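Local coordinates for carboxylesterase SOBER1 (Arabidopsis thaliana, PDB 6AVV), which hydrolyses carboxylic esters with a preference for short acyl chains, shows phospholipase A2 activity, and dampens the hypersensitive response to the bacterial effector AvrBsT, at residues R5-W10 and S37-S42; F67-P72 and F167-A172; G110-L115 and W134-S139. All blocks are in the same frame, centred on the assembly; numbering follows the deposited sequence.

Contact 1. Residues R5-W10 and S37-S42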
loop_
_atom_site.group_PDB
_atom_site.type_symbol
_atom_site.label_atom_id
_atom_site.label_comp_id
_atom_site.label_asym_id
_atom_site.label_seq_id
_atom_site.Cartn_x
_atom_site.Cartn_y
_atom_site.Cartn_z
ATOM N N ARG A 5 6.424 20.129 4.674
ATOM C CA ARG A 5 6.567 18.845 5.345
ATOM C C ARG A 5 5.969 17.731 4.497
ATOM O O ARG A 5 4.823 17.826 4.052
ATOM C CB ARG A 5 5.883 18.891 6.708
ATOM C CG ARG A 5 5.986 17.595 7.478
ATOM C CD ARG A 5 5.386 17.719 8.858
ATOM N NE ARG A 5 5.391 16.445 9.568
ATOM C CZ ARG A 5 6.372 16.038 10.366
ATOM N NH1 ARG A 5 7.436 16.810 10.561
ATOM N NH2 ARG A 5 6.290 14.860 10.970
ATOM N N THR A 6 6.747 16.675 4.278
ATOM C CA THR A 6 6.296 15.486 3.575
ATOM C C THR A 6 6.262 14.333 4.566
ATOM O O THR A 6 7.160 14.202 5.399
ATOM C CB THR A 6 7.220 15.143 2.404
ATOM O OG1 THR A 6 7.257 16.248 1.491
ATOM C CG2 THR A 6 6.733 13.907 1.667
ATOM N N PHE A 7 5.225 13.506 4.481
ATOM C CA PHE A 7 5.046 12.383 5.394
ATOM C C PHE A 7 4.869 11.121 4.577
ATOM O O PHE A 7 4.025 11.086 3.675
ATOM C CB PHE A 7 3.832 12.601 6.289
ATOM C CG PHE A 7 3.557 11.472 7.225
ATOM C CD1 PHE A 7 4.339 11.283 8.354
ATOM C CD2 PHE A 7 2.501 10.603 6.993
ATOM C CE1 PHE A 7 4.075 10.249 9.221
ATOM C CE2 PHE A 7 2.239 9.565 7.872
ATOM C CZ PHE A 7 3.031 9.394 8.983
ATOM N N ILE A 8 5.655 10.094 4.883
ATOM C CA ILE A 8 5.600 8.827 4.171
ATOM C C ILE A 8 5.334 7.735 5.188
ATOM O O ILE A 8 6.151 7.508 6.094
ATOM C CB ILE A 8 6.894 8.546 3.395
ATOM C CG1 ILE A 8 7.183 9.693 2.422
ATOM C CG2 ILE A 8 6.764 7.247 2.633
ATOM C CD1 ILE A 8 8.466 9.521 1.675
ATOM N N LEU A 9 4.188 7.080 5.055
ATOM C CA LEU A 9 3.817 5.949 5.894
ATOM C C LEU A 9 4.126 4.686 5.115
ATOM O O LEU A 9 3.639 4.515 3.998
ATOM C CB LEU A 9 2.331 5.992 6.249
ATOM C CG LEU A 9 1.787 4.889 7.159
ATOM C CD1 LEU A 9 2.455 5.001 8.505
ATOM C CD2 LEU A 9 0.272 4.983 7.268
ATOM N N TRP A 10 4.940 3.811 5.684
ATOM C CA TRP A 10 5.289 2.562 5.028
ATOM C C TRP A 10 4.707 1.394 5.808
ATOM O O TRP A 10 4.965 1.254 7.010
ATOM C CB TRP A 10 6.806 2.412 4.921
ATOM C CG TRP A 10 7.174 1.189 4.133
ATOM C CD1 TRP A 10 7.174 -0.101 4.575
ATOM C CD2 TRP A 10 7.572 1.144 2.759
ATOM N NE1 TRP A 10 7.545 -0.943 3.560
ATOM C CE2 TRP A 10 7.805 -0.205 2.437
ATOM C CE3 TRP A 10 7.781 2.118 1.778
ATOM C CZ2 TRP A 10 8.209 -0.611 1.165
ATOM C CZ3 TRP A 10 8.186 1.713 0.513
ATOM C CH2 TRP A 10 8.398 0.364 0.222
ATOM N N SER A 37 9.434 13.073 6.507
ATOM C CA SER A 37 9.217 12.368 7.763
ATOM C C SER A 37 8.605 11.007 7.461
ATOM O O SER A 37 7.582 10.924 6.777
ATOM C CB SER A 37 8.291 13.162 8.684
ATOM O OG SER A 37 8.524 14.560 8.583
ATOM N N TRP A 38 9.224 9.948 7.972
ATOM C CA TRP A 38 8.775 8.589 7.707
ATOM C C TRP A 38 8.180 7.965 8.960
ATOM O O TRP A 38 8.586 8.269 10.086
ATOM C CB TRP A 38 9.927 7.690 7.239
ATOM C CG TRP A 38 10.575 8.048 5.954
ATOM C CD1 TRP A 38 11.398 9.109 5.718
ATOM C CD2 TRP A 38 10.494 7.322 4.728
ATOM N NE1 TRP A 38 11.824 9.092 4.419
ATOM C CE2 TRP A 38 11.287 8.001 3.786
ATOM C CE3 TRP A 38 9.839 6.146 4.336
ATOM C CZ2 TRP A 38 11.431 7.560 2.469
ATOM C CZ3 TRP A 38 9.982 5.708 3.032
ATOM C CH2 TRP A 38 10.775 6.412 2.113
ATOM N N LEU A 39 7.237 7.053 8.754
ATOM C CA LEU A 39 6.690 6.265 9.849
ATOM C C LEU A 39 6.546 4.827 9.380
ATOM O O LEU A 39 5.962 4.570 8.324
ATOM C CB LEU A 39 5.337 6.814 10.312
ATOM C CG LEU A 39 4.890 6.609 11.767
ATOM C CD1 LEU A 39 3.565 5.871 11.861
ATOM C CD2 LEU A 39 5.952 5.937 12.633
ATOM N N PHE A 40 7.079 3.893 10.166
ATOM C CA PHE A 40 7.051 2.463 9.857
ATOM C C PHE A 40 6.355 1.749 11.012
ATOM O O PHE A 40 7.019 1.219 11.917
ATOM C CB PHE A 40 8.462 1.902 9.675
ATOM C CG PHE A 40 9.172 2.373 8.434
ATOM C CD1 PHE A 40 9.265 1.552 7.326
ATOM C CD2 PHE A 40 9.765 3.640 8.383
ATOM C CE1 PHE A 40 9.931 1.966 6.180
ATOM C CE2 PHE A 40 10.432 4.055 7.237
ATOM C CZ PHE A 40 10.508 3.222 6.140
ATOM N N PRO A 41 5.026 1.705 11.016
ATOM C CA PRO A 41 4.311 1.043 12.110
ATOM C C PRO A 41 4.423 -0.469 12.010
ATOM O O PRO A 41 4.817 -1.035 10.987
ATOM C CB PRO A 41 2.865 1.506 11.925
ATOM C CG PRO A 41 2.759 1.707 10.432
ATOM C CD PRO A 41 4.105 2.281 10.025
ATOM N N SER A 42 4.058 -1.133 13.101
ATOM C CA SER A 42 4.078 -2.589 13.164
ATOM C C SER A 42 2.668 -3.113 13.386
ATOM O O SER A 42 1.957 -2.649 14.279
ATOM C CB SER A 42 5.004 -3.092 14.276
ATOM O OG SER A 42 6.360 -2.843 13.937
HETATM O O HOH W 1 9.226 16.602 6.317
HETATM O O HOH W 2 5.584 -0.937 8.407
#
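Ile8 and Trp38 make the tight part of this contact. Their side chains run side by side in the same direction, and Ile8 reaches one face of the indole with both branches. CD1 lies 3.9 Å from the centroid of the Trp38 six-membered ring and 19° off its normal, the geometry of a CH-pi contact, while Ile8 CG2 meets Trp38 CZ3 at 3.6 Å. Chi1 of -57° turns CG2 anti to the backbone N and CG1 anti to the carbonyl carbon, which lets the two branches share the same indole. Further along, Trp10 CB approaches Phe40 CE1 to 3.4 Å; the five-membered ring of Trp10 and the Phe40 ring are near parallel but slid so far apart that they hardly overlap.

The backbones beneath are strands 7-10 and 37-39, close to parallel, with axes 4.7 Å apart. Four backbone hydrogen bonds join the two segments, the first from Ser37 N to Thr6 O just before the strand, then Ile8 N to Ser37 O, Leu39 N to Ile8 O and Trp10 N to Leu39 O, the last nearly straight at 174°. The pairing places 37-39 at one margin of the six-stranded parallel sheet of this alpha/beta hydrolase, while strand 102-107 flanks 7-11 on its other side.

On the sheet face bearing Phe7, Leu9 and Leu39, Phe7 CZ rests on Leu39 CB at 3.7 Å, and Leu9 CD1 touches Pro41 CD at 3.5 Å; helix 75-94 packs against this face. Packing slackens toward the exposed Arg5. Its extended side chain carries the guanidinium past Ser37, whose OG, in one of two modelled conformers, lies over one guanidinium face at angles poor for hydrogen bonding; Arg5 NE instead forms a salt bridge with Glu92. A water there accepts from Thr6 N and, in that same conformer, from Ser37 OG.

Contact 2. Residues F67-P72 and F167-A172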
loop_
_atom_site.group_PDB
_atom_site.type_symbol
_atom_site.label_atom_id
_atom_site.label_comp_id
_atom_site.label_asym_id
_atom_site.label_seq_id
_atom_site.Cartn_x
_atom_site.Cartn_y
_atom_site.Cartn_z
ATOM N N PHE A 67 -1.450 -15.770 -3.476
ATOM C CA PHE A 67 -2.665 -15.071 -3.845
ATOM C C PHE A 67 -2.807 -15.067 -5.358
ATOM O O PHE A 67 -1.949 -14.521 -6.062
ATOM C CB PHE A 67 -2.650 -13.644 -3.312
ATOM C CG PHE A 67 -3.982 -12.975 -3.403
ATOM C CD1 PHE A 67 -4.856 -13.013 -2.328
ATOM C CD2 PHE A 67 -4.383 -12.353 -4.574
ATOM C CE1 PHE A 67 -6.112 -12.414 -2.414
ATOM C CE2 PHE A 67 -5.622 -11.748 -4.662
ATOM C CZ PHE A 67 -6.485 -11.779 -3.586
ATOM N N LYS A 68 -3.901 -15.655 -5.841
ATOM C CA LYS A 68 -4.238 -15.741 -7.252
ATOM C C LYS A 68 -5.454 -14.874 -7.529
ATOM O O LYS A 68 -6.181 -14.478 -6.617
ATOM C CB LYS A 68 -4.550 -17.187 -7.657
ATOM C CG LYS A 68 -3.867 -18.243 -6.815
ATOM C CD LYS A 68 -4.612 -19.578 -6.910
ATOM C CE LYS A 68 -4.700 -20.273 -5.553
ATOM N NZ LYS A 68 -5.718 -21.365 -5.520
ATOM N N VAL A 69 -5.694 -14.603 -8.817
ATOM C CA VAL A 69 -6.979 -14.039 -9.200
ATOM C C VAL A 69 -8.074 -14.982 -8.726
ATOM O O VAL A 69 -8.050 -16.185 -9.019
ATOM C CB VAL A 69 -7.043 -13.817 -10.719
ATOM C CG1 VAL A 69 -8.465 -13.464 -11.136
ATOM C CG2 VAL A 69 -6.080 -12.722 -11.133
ATOM N N GLY A 70 -9.017 -14.451 -7.959
ATOM C CA GLY A 70 -10.071 -15.260 -7.390
ATOM C C GLY A 70 -9.780 -15.829 -6.022
ATOM O O GLY A 70 -10.637 -16.532 -5.471
ATOM N N SER A 71 -8.607 -15.557 -5.453
ATOM C CA SER A 71 -8.321 -16.057 -4.116
ATOM C C SER A 71 -9.293 -15.438 -3.116
ATOM O O SER A 71 -9.717 -14.290 -3.281
ATOM C CB SER A 71 -6.884 -15.739 -3.707
ATOM O OG SER A 71 -5.971 -16.681 -4.245
ATOM N N PRO A 72 -9.663 -16.175 -2.072
ATOM C CA PRO A 72 -10.555 -15.611 -1.056
ATOM C C PRO A 72 -9.874 -14.492 -0.290
ATOM O O PRO A 72 -8.653 -14.483 -0.110
ATOM C CB PRO A 72 -10.854 -16.805 -0.144
ATOM C CG PRO A 72 -9.672 -17.714 -0.323
ATOM C CD PRO A 72 -9.289 -17.566 -1.770
ATOM N N PHE A 167 1.354 -12.030 -10.649
ATOM C CA PHE A 167 1.308 -10.822 -11.471
ATOM C C PHE A 167 -0.101 -10.573 -12.000
ATOM O O PHE A 167 -0.571 -9.433 -12.022
ATOM C CB PHE A 167 2.310 -10.960 -12.622
ATOM C CG PHE A 167 2.436 -9.741 -13.489
ATOM C CD1 PHE A 167 3.063 -8.596 -13.027
ATOM C CD2 PHE A 167 1.951 -9.751 -14.790
ATOM C CE1 PHE A 167 3.193 -7.484 -13.830
ATOM C CE2 PHE A 167 2.075 -8.641 -15.598
ATOM C CZ PHE A 167 2.695 -7.504 -15.123
ATOM N N GLU A 168 -0.794 -11.647 -12.396
ATOM C CA GLU A 168 -2.177 -11.560 -12.861
ATOM C C GLU A 168 -3.087 -10.904 -11.824
ATOM O O GLU A 168 -4.015 -10.168 -12.175
ATOM C CB GLU A 168 -2.668 -12.971 -13.191
ATOM C CG GLU A 168 -3.893 -13.073 -14.066
ATOM C CD GLU A 168 -4.270 -14.524 -14.328
ATOM O OE1 GLU A 168 -4.219 -15.332 -13.374
ATOM O OE2 GLU A 168 -4.611 -14.857 -15.483
ATOM N N ALA A 169 -2.849 -11.172 -10.538
ATOM C CA ALA A 169 -3.643 -10.533 -9.493
ATOM C C ALA A 169 -3.328 -9.048 -9.378
ATOM O O ALA A 169 -4.221 -8.241 -9.078
ATOM C CB ALA A 169 -3.420 -11.232 -8.155
ATOM N N GLY A 170 -2.072 -8.659 -9.605
ATOM C CA GLY A 170 -1.755 -7.241 -9.647
ATOM C C GLY A 170 -2.375 -6.551 -10.847
ATOM O O GLY A 170 -2.870 -5.424 -10.742
ATOM N N GLN A 171 -2.360 -7.220 -12.008
ATOM C CA GLN A 171 -3.008 -6.662 -13.190
ATOM C C GLN A 171 -4.499 -6.491 -12.972
ATOM O O GLN A 171 -5.099 -5.552 -13.505
ATOM C CB GLN A 171 -2.762 -7.559 -14.398
ATOM C CG GLN A 171 -1.346 -7.514 -14.906
ATOM C CD GLN A 171 -1.153 -8.445 -16.081
ATOM O OE1 GLN A 171 -1.360 -9.653 -15.965
ATOM N NE2 GLN A 171 -0.768 -7.888 -17.223
ATOM N N ALA A 172 -5.110 -7.370 -12.175
ATOM C CA ALA A 172 -6.545 -7.295 -11.917
ATOM C C ALA A 172 -6.941 -6.016 -11.191
ATOM O O ALA A 172 -8.120 -5.643 -11.216
ATOM C CB ALA A 172 -6.999 -8.514 -11.112
HETATM O O HOH W 3 -4.539 -16.042 -10.996
#
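Val69 leans on the first turn of helix 167-171 from the corner of a type II beta turn, Lys68 to Ser71, in the long connection between strand 54-57 and helix 75-94. The turn is identified by the Ser71 N to Lys68 O hydrogen bond, 2.9 Å, by the extended backbone of Val69 at its second position, and by Gly70 with positive phi (91°) at its third. A second bond, Lys68 N to Ser71 OG, spans the same residues at 167°, and Ser71 OG is also held by Glu64.

From its CB outward, Val69 can be traced atom by atom. Within the other segment, Val69 CB comes nearest Glu168 OE1, at 4.2 Å. The branch that does the touching is CG2, which lies beside the backbone N and anti to the carbonyl carbon because chi1 is 170°. Val69 CG2 comes within 3.4 Å of Glu168 O, and its closest side-chain neighbour is Glu168 CG at 3.7 Å; Ala169 CB and Ala172 CB are looser, each 4.3 Å from Val69 CG2. This methyl thus sits against Glu168 and Ala169, with Ala172 at the margin. No direct hydrogen bond joins the segments, so apolar contact and a bridging water carry the interface.

Phe67, buried behind the turn, supplies the inner half. Ala169 CB meets its ring at the edge, in plane, 3.9 Å from Phe67 CD2, while Ser71 CB lies over one face of the Phe67 ring, toward its rim. The ring also stacks with Trp134, and its side chain is about 8 and 7 Å from those of the probable catalytic residues Ser108 and His194.

The outer side is more polar. The extended Glu168 side chain brings its carboxylate alongside the turn, where a water sits between Glu168 OE1 and Val69 N, accepting from Val69 N at 2.9 Å.

Contact 3. Residues G110-L115 and W134-S139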
loop_
_atom_site.group_PDB
_atom_site.type_symbol
_atom_site.label_atom_id
_atom_site.label_comp_id
_atom_site.label_asym_id
_atom_site.label_seq_id
_atom_site.Cartn_x
_atom_site.Cartn_y
_atom_site.Cartn_z
ATOM N N GLY A 110 0.992 -5.235 3.053
ATOM C CA GLY A 110 1.000 -3.807 3.299
ATOM C C GLY A 110 0.610 -3.011 2.073
ATOM O O GLY A 110 0.065 -1.909 2.194
ATOM N N GLY A 111 0.904 -3.536 0.882
ATOM C CA GLY A 111 0.420 -2.894 -0.331
ATOM C C GLY A 111 -1.083 -3.016 -0.487
ATOM O O GLY A 111 -1.748 -2.052 -0.873
ATOM N N ALA A 112 -1.645 -4.187 -0.177
ATOM C CA ALA A 112 -3.100 -4.318 -0.163
ATOM C C ALA A 112 -3.719 -3.327 0.818
ATOM O O ALA A 112 -4.720 -2.682 0.512
ATOM C CB ALA A 112 -3.504 -5.752 0.198
ATOM N N LEU A 113 -3.118 -3.189 2.001
ATOM C CA LEU A 113 -3.634 -2.256 2.999
ATOM C C LEU A 113 -3.488 -0.815 2.524
ATOM O O LEU A 113 -4.362 0.023 2.779
ATOM C CB LEU A 113 -2.883 -2.460 4.318
ATOM C CG LEU A 113 -3.596 -2.401 5.676
ATOM C CD1 LEU A 113 -2.648 -1.965 6.820
ATOM C CD2 LEU A 113 -4.880 -1.571 5.637
ATOM N N THR A 114 -2.375 -0.510 1.860
ATOM C CA THR A 114 -2.179 0.813 1.282
ATOM C C THR A 114 -3.331 1.158 0.366
ATOM O O THR A 114 -3.924 2.235 0.474
ATOM C CB THR A 114 -0.861 0.866 0.509
ATOM O OG1 THR A 114 0.231 0.904 1.431
ATOM C CG2 THR A 114 -0.799 2.127 -0.332
ATOM N N LEU A 115 -3.647 0.249 -0.555
ATOM C CA LEU A 115 -4.734 0.481 -1.501
ATOM C C LEU A 115 -6.037 0.766 -0.763
ATOM O O LEU A 115 -6.715 1.769 -1.026
ATOM C CB LEU A 115 -4.862 -0.750 -2.392
ATOM C CG LEU A 115 -5.235 -0.747 -3.870
ATOM C CD1 LEU A 115 -6.474 -1.608 -4.084
ATOM C CD2 LEU A 115 -5.342 0.636 -4.463
ATOM N N TRP A 134 -2.344 -6.672 -3.637
ATOM C CA TRP A 134 -3.534 -7.216 -4.279
ATOM C C TRP A 134 -4.706 -6.370 -3.828
ATOM O O TRP A 134 -4.587 -5.594 -2.882
ATOM C CB TRP A 134 -3.742 -8.691 -3.930
ATOM C CG TRP A 134 -3.945 -9.013 -2.435
ATOM C CD1 TRP A 134 -5.134 -9.098 -1.777
ATOM C CD2 TRP A 134 -2.931 -9.343 -1.469
ATOM N NE1 TRP A 134 -4.932 -9.446 -0.458
ATOM C CE2 TRP A 134 -3.591 -9.613 -0.248
ATOM C CE3 TRP A 134 -1.538 -9.440 -1.518
ATOM C CZ2 TRP A 134 -2.901 -9.962 0.920
ATOM C CZ3 TRP A 134 -0.853 -9.796 -0.365
ATOM C CH2 TRP A 134 -1.538 -10.063 0.840
ATOM N N VAL A 135 -5.847 -6.493 -4.494
ATOM C CA VAL A 135 -7.027 -5.730 -4.106
ATOM C C VAL A 135 -7.758 -6.534 -3.032
ATOM O O VAL A 135 -8.090 -7.710 -3.272
ATOM C CB VAL A 135 -7.924 -5.350 -5.296
ATOM C CG1 VAL A 135 -7.429 -5.940 -6.594
ATOM C CG2 VAL A 135 -9.406 -5.555 -5.034
ATOM N N PRO A 136 -7.906 -5.992 -1.803
ATOM C CA PRO A 136 -8.340 -6.810 -0.667
ATOM C C PRO A 136 -9.825 -6.713 -0.359
ATOM O O PRO A 136 -10.244 -7.102 0.740
ATOM C CB PRO A 136 -7.507 -6.240 0.484
ATOM C CG PRO A 136 -7.451 -4.784 0.149
ATOM C CD PRO A 136 -7.373 -4.693 -1.361
ATOM N N PHE A 137 -10.613 -6.198 -1.303
ATOM C CA PHE A 137 -12.066 -6.165 -1.182
ATOM C C PHE A 137 -12.678 -6.360 -2.567
ATOM O O PHE A 137 -11.978 -6.356 -3.579
ATOM C CB PHE A 137 -12.588 -4.864 -0.547
ATOM C CG PHE A 137 -11.742 -3.640 -0.810
ATOM C CD1 PHE A 137 -11.546 -3.177 -2.102
ATOM C CD2 PHE A 137 -11.299 -2.857 0.250
ATOM C CE1 PHE A 137 -10.801 -2.036 -2.342
ATOM C CE2 PHE A 137 -10.584 -1.694 0.023
ATOM C CZ PHE A 137 -10.334 -1.278 -1.276
ATOM N N THR A 138 -14.000 -6.545 -2.609
ATOM C CA THR A 138 -14.684 -6.695 -3.889
ATOM C C THR A 138 -15.207 -5.349 -4.372
ATOM O O THR A 138 -15.124 -4.336 -3.672
ATOM C CB THR A 138 -15.834 -7.697 -3.793
ATOM O OG1 THR A 138 -16.868 -7.164 -2.954
ATOM C CG2 THR A 138 -15.350 -9.010 -3.223
ATOM N N SER A 139 -15.784 -5.349 -5.580
ATOM C CA SER A 139 -16.276 -4.117 -6.186
ATOM C C SER A 139 -17.425 -3.500 -5.397
ATOM O O SER A 139 -17.741 -2.323 -5.609
ATOM C CB SER A 139 -16.716 -4.377 -7.635
ATOM O OG SER A 139 -17.720 -5.373 -7.696
#
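Ala112, on the helix that follows the probable nucleophile elbow of this alpha/beta hydrolase, sets its methyl over one face of the Trp134 indole. CB stands 3.9 Å from the centroid of the five-membered ring and only 9° off the normal, evidence for a CH-pi contact close to the ring axis. The same methyl, Ala112 CB, lies 3.3 Å from Trp134 O and 4.0 Å from Pro136 CB, so three parts of the loop converge on it. Chi1 of 61° holds Trp134 CG between the backbone N and the carbonyl carbon, folding the ring back beneath the alanine.

One helical turn on, Leu115 CD1 is more loosely placed, 4.2 Å from both Val135 CB and Pro136 CD. In the next shell, Trp134 touches Val165 and Ser108, while Pro136 lies on Val78 of helix 75-94. The contact thus lies beside the probable catalytic serine, Ser108.

In the first turn of 110-115, Gly110 O accepts from Thr114 N and, on the opposite face of its carbonyl plane, from Thr114 OG1 at 2.9 Å.

From the N terminus, contact 1 closes first: after strand 7-11 the chain passes two short helices and comes back to pair as 37-39, completing a loop before the other two begin. The chain then passes 45-48 and 54-57 to reach 67-72, the opening half of contact 2, whose partner 167-172 arrives 95 residues later. Contact 3 is nested inside that loop, joining helix 109-119 to the segment after strand 127-131. Contacts 2 and 3 touch where Phe67 CZ meets Trp134 CD1 at 3.5 Å, near the probable catalytic site. Contact 1, at the sheet margin, lies across the chain's centre from contact 2, their centres about 28 Å apart.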